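Local coordinates for protein CMP-sialic acid transporter 1 (Zea mays, PDB 6I1R) that probably carries CMP-sialic acid from the cytoplasm into the Golgi in exchange for CMP, which is bound here in an outward-facing state, at residues B[262-267]-B[297-302]; B[107-112]-B[133-138]; B[120-125]-B[256-261]. The protein carries 5 engineered substitutions. All blocks are in the same frame, centred on the assembly; numbering follows the deposited sequence.

Contact 1: B[262-267]-B[297-302]; sequences KVYSTS and IISLQM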
ATOM      1  N   LYS B 262      19.767  13.724  17.466  1.00 65.30           N
ATOM      2  CA  LYS B 262      18.719  12.871  16.906  1.00 66.72           C
ATOM      3  C   LYS B 262      18.750  12.981  15.376  1.00 66.40           C
ATOM      4  O   LYS B 262      18.957  11.981  14.696  1.00 64.58           O
ATOM      5  CB  LYS B 262      17.342  13.248  17.465  1.00 67.07           C
ATOM      6  CG  LYS B 262      16.152  12.507  16.861  1.00 67.78           C
ATOM      7  CD  LYS B 262      14.824  13.129  17.261  1.00 69.01           C
ATOM      8  CE  LYS B 262      13.655  12.889  16.325  1.00 68.51           C
ATOM      9  NZ  LYS B 262      14.042  12.573  14.929  1.00 68.09           N
ATOM     10  N   VAL B 263      18.585  14.195  14.852  1.00 66.89           N
ATOM     11  CA  VAL B 263      18.401  14.385  13.400  1.00 67.11           C
ATOM     12  C   VAL B 263      19.692  14.032  12.646  1.00 67.59           C
ATOM     13  O   VAL B 263      19.626  13.737  11.455  1.00 67.27           O
ATOM     14  CB  VAL B 263      17.906  15.801  13.040  1.00 65.68           C
ATOM     15  CG1 VAL B 263      16.524  16.077  13.613  1.00 65.61           C
ATOM     16  CG2 VAL B 263      18.884  16.891  13.449  1.00 65.42           C
ATOM     17  N   TYR B 264      20.852  14.062  13.301  1.00 68.55           N
ATOM     18  CA  TYR B 264      22.071  13.551  12.660  1.00 70.27           C
ATOM     19  C   TYR B 264      21.995  12.019  12.576  1.00 70.53           C
ATOM     20  O   TYR B 264      22.383  11.442  11.565  1.00 71.36           O
ATOM     21  CB  TYR B 264      23.334  14.042  13.377  1.00 71.67           C
ATOM     22  CG  TYR B 264      23.940  15.289  12.781  1.00 72.09           C
ATOM     23  CD1 TYR B 264      24.853  15.215  11.740  1.00 72.34           C
ATOM     24  CD2 TYR B 264      23.598  16.548  13.246  1.00 72.42           C
ATOM     25  CE1 TYR B 264      25.412  16.354  11.183  1.00 72.23           C
ATOM     26  CE2 TYR B 264      24.148  17.698  12.701  1.00 72.94           C
ATOM     27  CZ  TYR B 264      25.058  17.602  11.665  1.00 72.81           C
ATOM     28  OH  TYR B 264      25.598  18.733  11.125  1.00 73.48           O
ATOM     29  N   SER B 265      21.478  11.370  13.620  1.00 70.42           N
ATOM     30  CA  SER B 265      21.323   9.906  13.628  1.00 71.04           C
ATOM     31  C   SER B 265      20.341   9.468  12.535  1.00 70.67           C
ATOM     32  O   SER B 265      20.630   8.548  11.767  1.00 72.59           O
ATOM     33  CB  SER B 265      20.876   9.406  14.980  1.00 72.35           C
ATOM     34  OG  SER B 265      21.816   9.743  15.988  1.00 74.70           O
ATOM     35  N   THR B 266      19.189  10.135  12.488  1.00 70.55           N
ATOM     36  CA  THR B 266      18.115   9.845  11.531  1.00 69.81           C
ATOM     37  C   THR B 266      18.620  10.031  10.095  1.00 68.64           C
ATOM     38  O   THR B 266      18.329   9.220   9.215  1.00 69.08           O
ATOM     39  CB  THR B 266      16.903  10.757  11.766  1.00 71.30           C
ATOM     40  OG1 THR B 266      16.939  11.241  13.108  1.00 71.80           O
ATOM     41  CG2 THR B 266      15.583  10.061  11.521  1.00 72.49           C
ATOM     42  N   SER B 267      19.359  11.115   9.875  1.00 67.13           N
ATOM     43  CA  SER B 267      19.881  11.449   8.552  1.00 66.78           C
ATOM     44  C   SER B 267      20.884  10.383   8.095  1.00 66.08           C
ATOM     45  O   SER B 267      20.803   9.896   6.967  1.00 63.34           O
ATOM     46  CB  SER B 267      20.500  12.823   8.548  1.00 66.24           C
ATOM     47  OG  SER B 267      19.523  13.821   8.808  1.00 64.78           O
ATOM     48  N   ILE B 297      29.012  13.669   5.711  1.00 67.66           N
ATOM     49  CA  ILE B 297      30.205  13.372   6.521  1.00 67.21           C
ATOM     50  C   ILE B 297      30.881  14.690   6.925  1.00 66.45           C
ATOM     51  O   ILE B 297      31.312  14.844   8.068  1.00 66.55           O
ATOM     52  CB  ILE B 297      31.173  12.428   5.775  1.00 68.15           C
ATOM     53  CG1 ILE B 297      30.629  10.997   5.721  1.00 69.31           C
ATOM     54  CG2 ILE B 297      32.566  12.471   6.393  1.00 67.87           C
ATOM     55  CD1 ILE B 297      31.422  10.063   4.833  1.00 69.99           C
ATOM     56  N   ILE B 298      30.968  15.632   5.988  1.00 65.77           N
ATOM     57  CA  ILE B 298      31.582  16.937   6.261  1.00 64.76           C
ATOM     58  C   ILE B 298      30.660  17.742   7.187  1.00 64.56           C
ATOM     59  O   ILE B 298      31.143  18.430   8.084  1.00 65.10           O
ATOM     60  CB  ILE B 298      31.914  17.681   4.948  1.00 64.00           C
ATOM     61  CG1 ILE B 298      33.213  17.153   4.335  1.00 63.11           C
ATOM     62  CG2 ILE B 298      31.962  19.189   5.158  1.00 63.83           C
ATOM     63  CD1 ILE B 298      33.439  17.563   2.900  1.00 63.35           C
ATOM     64  N   SER B 299      29.349  17.654   6.980  1.00 64.29           N
ATOM     65  CA  SER B 299      28.390  18.309   7.876  1.00 65.04           C
ATOM     66  C   SER B 299      28.522  17.752   9.301  1.00 67.10           C
ATOM     67  O   SER B 299      28.303  18.478  10.272  1.00 66.38           O
ATOM     68  CB  SER B 299      26.978  18.172   7.372  1.00 63.20           C
ATOM     69  OG  SER B 299      26.072  18.839   8.236  1.00 59.77           O
ATOM     70  N   LEU B 300      28.865  16.470   9.423  1.00 69.57           N
ATOM     71  CA  LEU B 300      29.064  15.849  10.736  1.00 72.38           C
ATOM     72  C   LEU B 300      30.286  16.484  11.409  1.00 74.07           C
ATOM     73  O   LEU B 300      30.203  16.976  12.536  1.00 75.22           O
ATOM     74  CB  LEU B 300      29.252  14.338  10.565  1.00 73.22           C
ATOM     75  CG  LEU B 300      29.149  13.508  11.845  1.00 74.43           C
ATOM     76  CD1 LEU B 300      27.725  13.020  12.068  1.00 74.41           C
ATOM     77  CD2 LEU B 300      30.108  12.328  11.807  1.00 75.62           C
ATOM     78  N   GLN B 301      31.406  16.481  10.695  1.00 74.88           N
ATOM     79  CA  GLN B 301      32.664  17.011  11.212  1.00 74.38           C
ATOM     80  C   GLN B 301      32.459  18.464  11.665  1.00 74.03           C
ATOM     81  O   GLN B 301      32.775  18.806  12.799  1.00 71.50           O
ATOM     82  CB  GLN B 301      33.762  16.890  10.154  1.00 74.67           C
ATOM     83  CG  GLN B 301      34.201  15.453   9.904  1.00 75.16           C
ATOM     84  CD  GLN B 301      35.291  15.346   8.867  1.00 76.29           C
ATOM     85  OE1 GLN B 301      35.307  16.071   7.873  1.00 77.89           O
ATOM     86  NE2 GLN B 301      36.215  14.425   9.088  1.00 76.25           N
ATOM     87  N   MET B 302      31.897  19.296  10.794  1.00 75.59           N
ATOM     88  CA  MET B 302      31.679  20.717  11.100  1.00 77.43           C
ATOM     89  C   MET B 302      30.981  20.869  12.457  1.00 76.86           C
ATOM     90  O   MET B 302      31.431  21.641  13.302  1.00 76.68           O
ATOM     91  CB  MET B 302      30.824  21.397  10.025  1.00 79.39           C
ATOM     92  CG  MET B 302      31.581  21.651   8.744  1.00 81.95           C
ATOM     93  SD  MET B 302      30.542  22.046   7.326  1.00 86.88           S
ATOM     94  CE  MET B 302      29.781  23.577   7.863  1.00 86.18           C
TER
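Tyr264 reaches from helix 259-279 to helix 287-304 and meets Ser299 and Leu300 there. Its chi1 of -95°, off the usual staggered values, sends the ring out toward helix 287-304. Its phenol oxygen does the polar work. Tyr264 OH donates to the backbone oxygen Ser299 O over 2.8 Å. The donor stands above the carbonyl plane, 62° out of it. Ser299 OG lies 2.9 Å from Tyr264 OH and is hydrogen-bonded to the backbone oxygen of Ala131. With chi1 at -179°, Ser299 OG is turned opposite its own N and lies beside its carbonyl carbon. The phenol oxygen thus has both Ser299 oxygens near it.

The ring of Tyr264 adds an apolar contact nearer its root. Tyr264 CD1 and Leu300 CD1 are 3.6 Å apart, and the two side chains run obliquely past each other. The tyrosine is therefore held at its hydroxyl and touched near CD1 by the Leu300 methyl.

Further along helix 287-304, Phe304 meets the Tyr264 ring edge-to-face, and Tyr303 meets it too. Helix 126-143 packs on the same contact through Ala131 and Leu135. Helix 108-118 touches Val263, Thr266 and Ser267.

Contact 2: B[107-112]-B[133-138]; sequences LKIVTT and VLLAVG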
ATOM      1  N   LEU B 107      13.315  19.172   5.359  1.00 67.92           N
ATOM      2  CA  LEU B 107      13.144  20.517   5.907  1.00 68.02           C
ATOM      3  C   LEU B 107      13.040  20.449   7.438  1.00 67.91           C
ATOM      4  O   LEU B 107      13.272  21.450   8.117  1.00 66.52           O
ATOM      5  CB  LEU B 107      11.899  21.170   5.291  1.00 68.56           C
ATOM      6  CG  LEU B 107      12.040  22.657   4.968  1.00 69.57           C
ATOM      7  CD1 LEU B 107      12.773  22.855   3.651  1.00 69.59           C
ATOM      8  CD2 LEU B 107      10.682  23.339   4.930  1.00 69.87           C
ATOM      9  N   LYS B 108      12.696  19.283   7.983  1.00 69.63           N
ATOM     10  CA  LYS B 108      12.619  19.113   9.443  1.00 71.17           C
ATOM     11  C   LYS B 108      13.987  19.387  10.079  1.00 70.63           C
ATOM     12  O   LYS B 108      14.059  19.779  11.240  1.00 69.21           O
ATOM     13  CB  LYS B 108      12.132  17.713   9.828  1.00 73.82           C
ATOM     14  CG  LYS B 108      12.857  16.561   9.157  1.00 76.08           C
ATOM     15  CD  LYS B 108      12.475  15.227   9.715  1.00 77.99           C
ATOM     16  CE  LYS B 108      13.675  14.322   9.837  1.00 79.13           C
ATOM     17  NZ  LYS B 108      13.307  12.969  10.315  1.00 79.97           N
ATOM     18  N   ILE B 109      15.059  19.164   9.323  1.00 70.37           N
ATOM     19  CA  ILE B 109      16.418  19.390   9.814  1.00 69.94           C
ATOM     20  C   ILE B 109      16.609  20.884  10.114  1.00 67.85           C
ATOM     21  O   ILE B 109      17.193  21.234  11.142  1.00 66.75           O
ATOM     22  CB  ILE B 109      17.463  18.850   8.813  1.00 71.15           C
ATOM     23  CG1 ILE B 109      17.389  17.326   8.690  1.00 72.37           C
ATOM     24  CG2 ILE B 109      18.867  19.311   9.184  1.00 71.06           C
ATOM     25  CD1 ILE B 109      18.015  16.772   7.430  1.00 73.26           C
ATOM     26  N   VAL B 110      16.114  21.757   9.237  1.00 66.68           N
ATOM     27  CA  VAL B 110      16.282  23.208   9.429  1.00 66.15           C
ATOM     28  C   VAL B 110      15.225  23.725  10.415  1.00 63.95           C
ATOM     29  O   VAL B 110      15.514  24.635  11.195  1.00 63.08           O
ATOM     30  CB  VAL B 110      16.260  23.990   8.097  1.00 66.07           C
ATOM     31  CG1 VAL B 110      17.377  23.541   7.167  1.00 65.63           C
ATOM     32  CG2 VAL B 110      14.919  23.924   7.381  1.00 66.82           C
ATOM     33  N   THR B 111      14.020  23.154  10.396  1.00 62.61           N
ATOM     34  CA  THR B 111      12.965  23.579  11.323  1.00 62.50           C
ATOM     35  C   THR B 111      13.314  23.149  12.754  1.00 63.57           C
ATOM     36  O   THR B 111      13.026  23.898  13.688  1.00 64.25           O
ATOM     37  CB  THR B 111      11.581  23.065  10.909  1.00 63.02           C
ATOM     38  OG1 THR B 111      11.677  21.667  10.647  1.00 62.68           O
ATOM     39  CG2 THR B 111      11.024  23.776   9.695  1.00 63.07           C
ATOM     40  N   THR B 112      13.920  21.971  12.950  1.00 63.33           N
ATOM     41  CA  THR B 112      14.405  21.624  14.299  1.00 62.74           C
ATOM     42  C   THR B 112      15.511  22.613  14.676  1.00 61.50           C
ATOM     43  O   THR B 112      15.508  23.154  15.776  1.00 63.94           O
ATOM     44  CB  THR B 112      14.907  20.177  14.434  1.00 64.07           C
ATOM     45  OG1 THR B 112      16.003  19.960  13.544  1.00 66.23           O
ATOM     46  CG2 THR B 112      13.828  19.146  14.188  1.00 64.44           C
ATOM     47  N   VAL B 133      22.368  23.227   7.913  1.00 63.47           N
ATOM     48  CA  VAL B 133      21.920  23.439   6.537  1.00 63.71           C
ATOM     49  C   VAL B 133      22.565  22.374   5.643  1.00 63.09           C
ATOM     50  O   VAL B 133      21.871  21.691   4.890  1.00 62.21           O
ATOM     51  CB  VAL B 133      22.237  24.866   6.043  1.00 64.83           C
ATOM     52  CG1 VAL B 133      21.979  25.018   4.549  1.00 65.65           C
ATOM     53  CG2 VAL B 133      21.461  25.920   6.821  1.00 65.32           C
ATOM     54  N   LEU B 134      23.882  22.217   5.744  1.00 63.47           N
ATOM     55  CA  LEU B 134      24.586  21.246   4.902  1.00 63.77           C
ATOM     56  C   LEU B 134      23.953  19.859   5.046  1.00 63.76           C
ATOM     57  O   LEU B 134      23.848  19.139   4.057  1.00 66.37           O
ATOM     58  CB  LEU B 134      26.070  21.189   5.271  1.00 63.97           C
ATOM     59  CG  LEU B 134      26.999  22.042   4.411  1.00 63.41           C
ATOM     60  CD1 LEU B 134      28.420  21.933   4.926  1.00 62.58           C
ATOM     61  CD2 LEU B 134      26.932  21.639   2.945  1.00 63.77           C
ATOM     62  N   LEU B 135      23.545  19.493   6.260  1.00 63.07           N
ATOM     63  CA  LEU B 135      22.939  18.180   6.493  1.00 62.82           C
ATOM     64  C   LEU B 135      21.652  18.055   5.669  1.00 63.51           C
ATOM     65  O   LEU B 135      21.454  17.060   4.970  1.00 65.89           O
ATOM     66  CB  LEU B 135      22.652  17.998   7.987  1.00 61.68           C
ATOM     67  CG  LEU B 135      22.155  16.611   8.394  1.00 62.07           C
ATOM     68  CD1 LEU B 135      23.246  15.565   8.216  1.00 62.20           C
ATOM     69  CD2 LEU B 135      21.650  16.613   9.828  1.00 62.94           C
ATOM     70  N   ALA B 136      20.791  19.065   5.764  1.00 64.15           N
ATOM     71  CA  ALA B 136      19.528  19.086   5.026  1.00 64.72           C
ATOM     72  C   ALA B 136      19.799  19.043   3.518  1.00 64.95           C
ATOM     73  O   ALA B 136      19.124  18.323   2.785  1.00 65.07           O
ATOM     74  CB  ALA B 136      18.732  20.311   5.405  1.00 65.38           C
ATOM     75  N   VAL B 137      20.786  19.816   3.071  1.00 65.42           N
ATOM     76  CA  VAL B 137      21.134  19.880   1.652  1.00 65.94           C
ATOM     77  C   VAL B 137      21.725  18.531   1.215  1.00 65.63           C
ATOM     78  O   VAL B 137      21.432  18.059   0.119  1.00 64.68           O
ATOM     79  CB  VAL B 137      22.101  21.046   1.361  1.00 66.78           C
ATOM     80  CG1 VAL B 137      22.656  20.982  -0.053  1.00 67.47           C
ATOM     81  CG2 VAL B 137      21.451  22.399   1.611  1.00 66.59           C
ATOM     82  N   GLY B 138      22.543  17.918   2.068  1.00 66.44           N
ATOM     83  CA  GLY B 138      23.244  16.672   1.734  1.00 67.77           C
ATOM     84  C   GLY B 138      22.306  15.484   1.608  1.00 68.06           C
ATOM     85  O   GLY B 138      22.518  14.602   0.770  1.00 66.94           O
TER
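Ile109 and Val110 pack on Leu135 and Ala136 in an antiparallel pair of helices. The pair forms a helical hairpin, helix 108-118 followed by helix 126-143, in this all-helical transporter of the DMT clan. The axes of 108-112 and 133-138 approach to 8.8 Å, their directions 165° apart.

Ile109 comes first and spreads two branches over the partner helix. Its CG1 branch lies opposite the carbonyl carbon, with chi1 at -66°, and its CG2 methyl lies opposite the backbone N. The longer branch ends on the backbone: Ile109 CD1 is 3.7 Å from Ala136 CA. The CG2 methyl sits between two side chains. Ile109 CG2 is 3.9 Å from Leu135 CD2, and the two side chains cross at about a right angle. The small Ala136 probably allows the close approach of the backbones here, with Ile109 CA and Ala136 CA 5.7 Å apart.

Val110 follows and adds one methyl, CG1. Thr111 and Thr112 face other neighbours, and Thr111 OG1 bonds to Ala170 O of helix 160-186.

Between 107-112 and 133-138 the contacts are all apolar. Helix 259-279 adds Ser267 to the packing around both Ile109 and Leu135. The methyl of Ala136 is shared by Ile109 and Val110: Ala136 CB lies 3.9 Å from Ile109 CG2 and also 3.9 Å from Val110 CG1.

Contact 3: B[120-125]-B[256-261]; sequences LKRKLS and YSDNIV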
ATOM      1  N   LEU B 120      13.985  26.089  22.579  1.00 75.14           N
ATOM      2  CA  LEU B 120      14.931  25.562  23.572  1.00 76.11           C
ATOM      3  C   LEU B 120      15.993  26.616  23.920  1.00 75.97           C
ATOM      4  O   LEU B 120      16.748  26.427  24.874  1.00 77.72           O
ATOM      5  CB  LEU B 120      15.563  24.271  23.039  1.00 75.63           C
ATOM      6  CG  LEU B 120      14.697  23.018  23.169  1.00 74.93           C
ATOM      7  CD1 LEU B 120      15.209  21.901  22.273  1.00 74.86           C
ATOM      8  CD2 LEU B 120      14.626  22.552  24.616  1.00 75.03           C
ATOM      9  N   LYS B 121      16.058  27.707  23.155  1.00 75.99           N
ATOM     10  CA  LYS B 121      16.892  28.868  23.501  1.00 76.27           C
ATOM     11  C   LYS B 121      18.378  28.481  23.520  1.00 77.54           C
ATOM     12  O   LYS B 121      19.172  29.125  24.208  1.00 77.54           O
ATOM     13  CB  LYS B 121      16.459  29.444  24.853  1.00 75.50           C
ATOM     14  N   ARG B 122      18.762  27.460  22.754  1.00 78.60           N
ATOM     15  CA  ARG B 122      20.131  26.941  22.814  1.00 79.82           C
ATOM     16  C   ARG B 122      20.985  27.617  21.734  1.00 78.95           C
ATOM     17  O   ARG B 122      20.474  28.049  20.695  1.00 78.50           O
ATOM     18  CB  ARG B 122      20.134  25.412  22.707  1.00 81.03           C
ATOM     19  CG  ARG B 122      19.853  24.712  24.031  1.00 82.38           C
ATOM     20  CD  ARG B 122      20.199  23.234  24.041  1.00 83.87           C
ATOM     21  NE  ARG B 122      21.610  22.970  23.779  1.00 84.63           N
ATOM     22  CZ  ARG B 122      22.160  21.761  23.770  1.00 84.50           C
ATOM     23  NH1 ARG B 122      21.444  20.705  24.118  1.00 83.86           N
ATOM     24  NH2 ARG B 122      23.424  21.610  23.413  1.00 84.37           N
ATOM     25  N   LYS B 123      22.288  27.701  22.010  1.00 79.51           N
ATOM     26  CA  LYS B 123      23.220  28.513  21.223  1.00 80.49           C
ATOM     27  C   LYS B 123      23.895  27.657  20.143  1.00 81.30           C
ATOM     28  O   LYS B 123      24.364  26.548  20.411  1.00 81.55           O
ATOM     29  CB  LYS B 123      24.298  29.147  22.111  1.00 80.72           C
ATOM     30  CG  LYS B 123      23.832  30.205  23.107  1.00 81.43           C
ATOM     31  CD  LYS B 123      22.520  30.888  22.768  1.00 82.03           C
ATOM     32  CE  LYS B 123      22.191  32.033  23.702  1.00 82.49           C
ATOM     33  NZ  LYS B 123      20.835  32.575  23.450  1.00 82.85           N
ATOM     34  N   LEU B 124      23.956  28.214  18.934  1.00 82.01           N
ATOM     35  CA  LEU B 124      24.599  27.589  17.784  1.00 82.26           C
ATOM     36  C   LEU B 124      25.592  28.582  17.170  1.00 80.49           C
ATOM     37  O   LEU B 124      25.240  29.737  16.913  1.00 81.11           O
ATOM     38  CB  LEU B 124      23.530  27.205  16.756  1.00 83.27           C
ATOM     39  CG  LEU B 124      22.682  25.982  17.096  1.00 84.05           C
ATOM     40  CD1 LEU B 124      21.398  25.975  16.278  1.00 84.55           C
ATOM     41  CD2 LEU B 124      23.467  24.697  16.875  1.00 84.49           C
ATOM     42  N   SER B 125      26.817  28.127  16.927  1.00 78.00           N
ATOM     43  CA  SER B 125      27.790  28.917  16.178  1.00 76.67           C
ATOM     44  C   SER B 125      27.318  29.065  14.726  1.00 76.08           C
ATOM     45  O   SER B 125      26.307  28.479  14.336  1.00 76.67           O
ATOM     46  CB  SER B 125      29.163  28.301  16.260  1.00 75.46           C
ATOM     47  OG  SER B 125      29.119  26.911  15.980  1.00 74.07           O
ATOM     48  N   TYR B 256      19.130  13.115  27.831  1.00 65.00           N
ATOM     49  CA  TYR B 256      20.570  13.249  28.077  1.00 67.11           C
ATOM     50  C   TYR B 256      21.309  13.765  26.834  1.00 68.16           C
ATOM     51  O   TYR B 256      22.540  13.731  26.797  1.00 68.91           O
ATOM     52  CB  TYR B 256      21.144  11.903  28.529  1.00 68.80           C
ATOM     53  CG  TYR B 256      20.499  11.360  29.778  1.00 70.53           C
ATOM     54  CD1 TYR B 256      19.357  10.579  29.706  1.00 70.74           C
ATOM     55  CD2 TYR B 256      21.011  11.644  31.034  1.00 71.54           C
ATOM     56  CE1 TYR B 256      18.754  10.078  30.846  1.00 71.23           C
ATOM     57  CE2 TYR B 256      20.416  11.154  32.185  1.00 71.69           C
ATOM     58  CZ  TYR B 256      19.281  10.368  32.092  1.00 71.48           C
ATOM     59  OH  TYR B 256      18.681   9.881  33.217  1.00 72.45           O
ATOM     60  N   SER B 257      20.589  14.244  25.822  1.00 68.03           N
ATOM     61  CA  SER B 257      21.252  14.789  24.640  1.00 67.08           C
ATOM     62  C   SER B 257      20.407  15.926  24.056  1.00 65.67           C
ATOM     63  O   SER B 257      19.887  16.737  24.811  1.00 66.34           O
ATOM     64  CB  SER B 257      21.530  13.702  23.638  1.00 67.62           C
ATOM     65  OG  SER B 257      22.443  14.160  22.653  1.00 67.26           O
ATOM     66  N   ASP B 258      20.287  16.001  22.730  1.00 65.21           N
ATOM     67  CA  ASP B 258      19.489  17.046  22.096  1.00 63.99           C
ATOM     68  C   ASP B 258      18.955  16.552  20.747  1.00 63.43           C
ATOM     69  O   ASP B 258      19.411  15.540  20.218  1.00 60.58           O
ATOM     70  CB  ASP B 258      20.299  18.333  21.922  1.00 62.85           C
ATOM     71  CG  ASP B 258      21.648  18.133  21.255  1.00 62.06           C
ATOM     72  OD1 ASP B 258      21.688  17.465  20.203  1.00 60.50           O
ATOM     73  OD2 ASP B 258      22.647  18.653  21.793  1.00 62.66           O
ATOM     74  N   ASN B 259      18.007  17.319  20.205  1.00 64.53           N
ATOM     75  CA  ASN B 259      17.326  17.021  18.938  1.00 65.67           C
ATOM     76  C   ASN B 259      18.314  16.974  17.768  1.00 65.52           C
ATOM     77  O   ASN B 259      18.084  16.252  16.798  1.00 66.99           O
ATOM     78  CB  ASN B 259      16.243  18.055  18.611  1.00 66.36           C
ATOM     79  CG  ASN B 259      14.842  17.529  18.828  1.00 67.28           C
ATOM     80  OD1 ASN B 259      14.350  16.721  18.044  1.00 69.91           O
ATOM     81  ND2 ASN B 259      14.191  17.994  19.882  1.00 67.46           N
ATOM     82  N   ILE B 260      19.386  17.755  17.837  1.00 64.52           N
ATOM     83  CA  ILE B 260      20.296  17.849  16.704  1.00 65.16           C
ATOM     84  C   ILE B 260      21.085  16.537  16.588  1.00 65.62           C
ATOM     85  O   ILE B 260      21.341  16.075  15.476  1.00 67.64           O
ATOM     86  CB  ILE B 260      21.192  19.101  16.806  1.00 65.73           C
ATOM     87  CG1 ILE B 260      20.347  20.377  16.753  1.00 65.11           C
ATOM     88  CG2 ILE B 260      22.263  19.086  15.725  1.00 66.28           C
ATOM     89  CD1 ILE B 260      21.072  21.627  17.180  1.00 65.56           C
ATOM     90  N   VAL B 261      21.433  15.919  17.715  1.00 65.03           N
ATOM     91  CA  VAL B 261      22.050  14.586  17.685  1.00 64.64           C
ATOM     92  C   VAL B 261      21.040  13.585  17.102  1.00 65.05           C
ATOM     93  O   VAL B 261      21.418  12.698  16.334  1.00 64.67           O
ATOM     94  CB  VAL B 261      22.552  14.145  19.075  1.00 63.54           C
ATOM     95  CG1 VAL B 261      22.928  12.669  19.105  1.00 63.57           C
ATOM     96  CG2 VAL B 261      23.722  14.994  19.547  1.00 63.72           C
TER
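The capped start of helix 259-279 meets the loop that joins helices 108-118 and 126-143. Asp258 is the N-cap residue, and Arg122 approaches it from the loop.

Asp258 divides its carboxylate between two tasks. Asp258 OD1 accepts from Val261 N over 2.9 Å, the capping bond, with an N-H...O angle of 157°. Asp258 OD2 forms a salt bridge with Arg122 NH1 at 3.3 Å. The hydrogen bond within it is weak, since the angle at the hydrogen is only 121°. The guanidinium and carboxylate planes are 63° apart, so the two groups do not pair flat. The Arg122 chain is bent at chi3, before the guanidinium. Arg122 NH2 is also near, 3.5 Å from Asp258 OD2.

A separate apolar contact joins the same segments. Leu124 and Ile260 reach toward each other tip to tip, and Leu124 CD2 is 3.9 Å from Ile260 CD1. Tyr303 of helix 287-304 packs on both residues, and Phe116 of helix 108-118 touches Arg122, Asp258 and Ile260.

The carboxylate thus serves a helix end and a cation together. The positive end of the helix dipole and the arginine would both be expected to steady its negative charge, although Glu181 of helix 160-186 also lies against Asp258. With such weak N-H geometry, the attraction to Arg122 is probably more electrostatic than a directed hydrogen bond.

How the contacts relate
The centres of contacts 1 and 2 are 10 Å apart, those of 1 and 3 are 13 Å apart, and those of 2 and 3 are 14 Å apart. Contact 2 joins helices 108-118 and 126-143, and the loop between them supplies 120-125 of contact 3. Contacts 1 and 3 share helix 259-279: segment 256-261 leads directly into 262-267. Contacts 2 and 3 alternate along the chain, and contact 1 follows both. Contacts 1 and 2 touch, with Ser267 OG 3.6 Å from Ile109 CD1. Contacts 2 and 3 stay about 5 Å apart at their nearest atoms. Together they tie the hairpin to helices 259-279 and 287-304 in a single helical bundle.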